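Local coordinates for protein phosphatidylglycerophosphatase B (Bacillus subtilis, PDB 6FMX) that removes the terminal phosphate of phosphatidylglycerophosphate to give phosphatidylglycerol, and also hydrolyses undecaprenyl pyrophosphate, within the cell membrane, at residues I56-N62 and V185-V189. Numbering follows the deposited sequence.
Sequences IRQPWLN and VYLGV
Arg57 and Tyr186 lie opposite each other where the loop that ends at Gln58, the N-cap of helix 59-70, meets the C-terminal end of transmembrane helix 166-186, their CA atoms 7.6 Å apart. That helix ends in a Schellman motif: Gly188 takes a positive phi of 70°, and its N bonds back to Val185 O. Residues 185-189 belong to phosphatase sequence motif III of this PAP2-family enzyme, with Gly188 close in sequence to His190, the inferred nucleophile, whereas 56-62 comes from the extracellular segment 37-74. The Arg57 chain runs extended to a side-on, two-nitrogen grip on one backbone oxygen: NE reaches Tyr186 O at 3.0 Å, nearly in line with the C=O bond, and NH2 at 2.9 Å. NH2 also donates to Ala126 O, so the guanidinium ties the helix end to a third segment. Over one face of the Tyr186 ring the touching atom is Arg57 CG, 3.5 Å from Tyr186 CZ. Cutting Arg57 back to alanine is likely to leave Tyr186 O and Ala126 O without these donors and to bare the ring face that CG covers. Tyr186 carries its ring with CG anti to the backbone N (chi1 179°) and reaches out from its helix to the first turn of helix 59-70. There Leu61 CD2 packs 3.7 Å from Tyr186 CE2; Ile56, ahead of the helix, brings CG2 to the same carbon. Gln58 N sends a weak bond to the phenol oxygen. Asn62 comes to the ring edge with its amide turned 75° from the ring plane, and Tyr186 OH donates to Asn62 OD1 at 2.7 Å.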
ATOM      1  N   ILE A  56      15.733 -17.517   1.386  1.00 32.51           N
ATOM      2  CA  ILE A  56      16.010 -17.026   0.041  1.00 31.81           C
ATOM      3  C   ILE A  56      16.976 -15.850   0.052  1.00 30.44           C
ATOM      4  O   ILE A  56      17.470 -15.453  -1.013  1.00 30.88           O
ATOM      5  CB  ILE A  56      14.689 -16.641  -0.662  1.00 37.01           C
ATOM      6  CG1 ILE A  56      14.861 -16.544  -2.186  1.00 44.33           C
ATOM      7  CG2 ILE A  56      14.083 -15.368  -0.061  1.00 41.60           C
ATOM      8  CD1 ILE A  56      15.662 -17.672  -2.830  1.00 45.26           C
ATOM      9  N   ARG A  57      17.280 -15.294   1.219  1.00 28.95           N
ATOM     10  CA  ARG A  57      18.062 -14.069   1.277  1.00 28.05           C
ATOM     11  C   ARG A  57      19.466 -14.275   0.725  1.00 29.03           C
ATOM     12  O   ARG A  57      20.075 -15.336   0.894  1.00 26.57           O
ATOM     13  CB  ARG A  57      18.148 -13.560   2.715  1.00 25.85           C
ATOM     14  CG  ARG A  57      16.883 -12.898   3.223  1.00 28.43           C
ATOM     15  CD  ARG A  57      17.060 -12.482   4.668  1.00 23.46           C
ATOM     16  NE  ARG A  57      15.828 -11.975   5.265  1.00 22.91           N
ATOM     17  CZ  ARG A  57      15.749 -11.559   6.521  1.00 25.42           C
ATOM     18  NH1 ARG A  57      16.829 -11.613   7.296  1.00 23.82           N
ATOM     19  NH2 ARG A  57      14.600 -11.112   7.013  1.00 25.27           N
ATOM     20  N   GLN A  58      19.957 -13.248   0.045  1.00 27.53           N
ATOM     21  CA  GLN A  58      21.356 -13.008  -0.257  1.00 26.91           C
ATOM     22  C   GLN A  58      21.651 -11.556   0.039  1.00 27.98           C
ATOM     23  O   GLN A  58      20.746 -10.706  -0.017  1.00 29.65           O
ATOM     24  CB  GLN A  58      21.684 -13.330  -1.725  1.00 28.20           C
ATOM     25  CG  GLN A  58      21.487 -14.793  -2.121  1.00 28.15           C
ATOM     26  CD  GLN A  58      22.432 -15.740  -1.394  1.00 30.23           C
ATOM     27  OE1 GLN A  58      23.533 -15.356  -0.997  1.00 29.83           O
ATOM     28  NE2 GLN A  58      22.011 -16.987  -1.235  1.00 31.25           N
ATOM     29  N   PRO A  59      22.895 -11.219   0.402  1.00 26.65           N
ATOM     30  CA  PRO A  59      23.214  -9.815   0.694  1.00 27.71           C
ATOM     31  C   PRO A  59      22.922  -8.869  -0.460  1.00 30.86           C
ATOM     32  O   PRO A  59      22.408  -7.766  -0.226  1.00 30.90           O
ATOM     33  CB  PRO A  59      24.707  -9.866   1.037  1.00 30.37           C
ATOM     34  CG  PRO A  59      24.882 -11.213   1.633  1.00 26.69           C
ATOM     35  CD  PRO A  59      23.976 -12.126   0.840  1.00 26.46           C
ATOM     36  N   TRP A  60      23.233  -9.257  -1.701  1.00 27.22           N
ATOM     37  CA  TRP A  60      22.872  -8.401  -2.829  1.00 29.51           C
ATOM     38  C   TRP A  60      21.365  -8.177  -2.881  1.00 29.09           C
ATOM     39  O   TRP A  60      20.902  -7.047  -3.084  1.00 27.45           O
ATOM     40  CB  TRP A  60      23.386  -8.994  -4.143  1.00 26.50           C
ATOM     41  CG  TRP A  60      22.683 -10.230  -4.650  1.00 27.04           C
ATOM     42  CD1 TRP A  60      23.056 -11.518  -4.446  1.00 26.09           C
ATOM     43  CD2 TRP A  60      21.519 -10.280  -5.491  1.00 28.09           C
ATOM     44  NE1 TRP A  60      22.190 -12.374  -5.085  1.00 29.63           N
ATOM     45  CE2 TRP A  60      21.237 -11.636  -5.735  1.00 27.59           C
ATOM     46  CE3 TRP A  60      20.684  -9.309  -6.047  1.00 31.87           C
ATOM     47  CZ2 TRP A  60      20.155 -12.048  -6.514  1.00 30.28           C
ATOM     48  CZ3 TRP A  60      19.612  -9.715  -6.820  1.00 32.72           C
ATOM     49  CH2 TRP A  60      19.353 -11.075  -7.045  1.00 32.95           C
ATOM     50  N   LEU A  61      20.589  -9.237  -2.669  1.00 27.80           N
ATOM     51  CA  LEU A  61      19.132  -9.135  -2.693  1.00 29.04           C
ATOM     52  C   LEU A  61      18.593  -8.355  -1.497  1.00 27.49           C
ATOM     53  O   LEU A  61      17.552  -7.693  -1.611  1.00 27.92           O
ATOM     54  CB  LEU A  61      18.523 -10.540  -2.743  1.00 30.19           C
ATOM     55  CG  LEU A  61      17.025 -10.718  -3.032  1.00 28.20           C
ATOM     56  CD1 LEU A  61      16.594  -9.974  -4.295  1.00 28.06           C
ATOM     57  CD2 LEU A  61      16.693 -12.187  -3.144  1.00 27.79           C
ATOM     58  N   ASN A  62      19.269  -8.434  -0.347  1.00 29.25           N
ATOM     59  CA  ASN A  62      18.937  -7.579   0.790  1.00 29.19           C
ATOM     60  C   ASN A  62      18.957  -6.109   0.385  1.00 31.74           C
ATOM     61  O   ASN A  62      18.051  -5.341   0.735  1.00 27.88           O
ATOM     62  CB  ASN A  62      19.924  -7.808   1.939  1.00 28.13           C
ATOM     63  CG  ASN A  62      19.748  -9.154   2.627  1.00 27.98           C
ATOM     64  OD1 ASN A  62      18.844  -9.926   2.318  1.00 28.11           O
ATOM     65  ND2 ASN A  62      20.630  -9.435   3.577  1.00 25.29           N
ATOM     66  N   VAL A 185       7.921  -8.616   3.989  1.00 24.67           N
ATOM     67  CA  VAL A 185       8.067  -9.971   4.504  1.00 25.37           C
ATOM     68  C   VAL A 185       9.507 -10.442   4.341  1.00 24.99           C
ATOM     69  O   VAL A 185      10.097 -11.010   5.268  1.00 25.20           O
ATOM     70  CB  VAL A 185       7.078 -10.924   3.813  1.00 26.44           C
ATOM     71  CG1 VAL A 185       7.239 -12.321   4.370  1.00 28.33           C
ATOM     72  CG2 VAL A 185       5.627 -10.422   4.002  1.00 21.12           C
ATOM     73  N   TYR A 186      10.098 -10.193   3.170  1.00 26.10           N
ATOM     74  CA  TYR A 186      11.506 -10.513   2.932  1.00 26.30           C
ATOM     75  C   TYR A 186      12.413  -9.900   3.995  1.00 23.62           C
ATOM     76  O   TYR A 186      13.322 -10.561   4.514  1.00 23.78           O
ATOM     77  CB  TYR A 186      11.924 -10.023   1.537  1.00 23.81           C
ATOM     78  CG  TYR A 186      13.385 -10.288   1.209  1.00 25.25           C
ATOM     79  CD1 TYR A 186      14.389  -9.461   1.695  1.00 22.96           C
ATOM     80  CD2 TYR A 186      13.754 -11.353   0.398  1.00 26.97           C
ATOM     81  CE1 TYR A 186      15.721  -9.702   1.414  1.00 25.30           C
ATOM     82  CE2 TYR A 186      15.096 -11.596   0.096  1.00 26.56           C
ATOM     83  CZ  TYR A 186      16.068 -10.763   0.611  1.00 25.64           C
ATOM     84  OH  TYR A 186      17.400 -10.987   0.341  1.00 25.46           O
ATOM     85  N   LEU A 187      12.223  -8.616   4.283  1.00 23.58           N
ATOM     86  CA  LEU A 187      13.086  -7.899   5.213  1.00 23.79           C
ATOM     87  C   LEU A 187      12.772  -8.205   6.673  1.00 26.06           C
ATOM     88  O   LEU A 187      13.401  -7.618   7.562  1.00 24.90           O
ATOM     89  CB  LEU A 187      12.995  -6.390   4.962  1.00 25.56           C
ATOM     90  CG  LEU A 187      13.497  -5.918   3.595  1.00 26.57           C
ATOM     91  CD1 LEU A 187      13.075  -4.484   3.315  1.00 26.08           C
ATOM     92  CD2 LEU A 187      15.025  -6.066   3.505  1.00 26.45           C
ATOM     93  N   GLY A 188      11.814  -9.088   6.936  1.00 25.09           N
ATOM     94  CA  GLY A 188      11.574  -9.560   8.285  1.00 26.29           C
ATOM     95  C   GLY A 188      10.991  -8.552   9.251  1.00 26.84           C
ATOM     96  O   GLY A 188      11.241  -8.648  10.460  1.00 24.36           O
ATOM     97  N   VAL A 189      10.190  -7.601   8.767  1.00 25.87           N
ATOM     98  CA  VAL A 189       9.562  -6.616   9.642  1.00 25.29           C
ATOM     99  C   VAL A 189       8.042  -6.669   9.605  1.00 26.25           C
ATOM    100  O   VAL A 189       7.395  -6.030  10.445  1.00 26.43           O
ATOM    101  CB  VAL A 189      10.057  -5.186   9.335  1.00 28.14           C
ATOM    102  CG1 VAL A 189      11.499  -5.034   9.799  1.00 28.39           C
ATOM    103  CG2 VAL A 189       9.942  -4.881   7.860  1.00 29.12           C
TER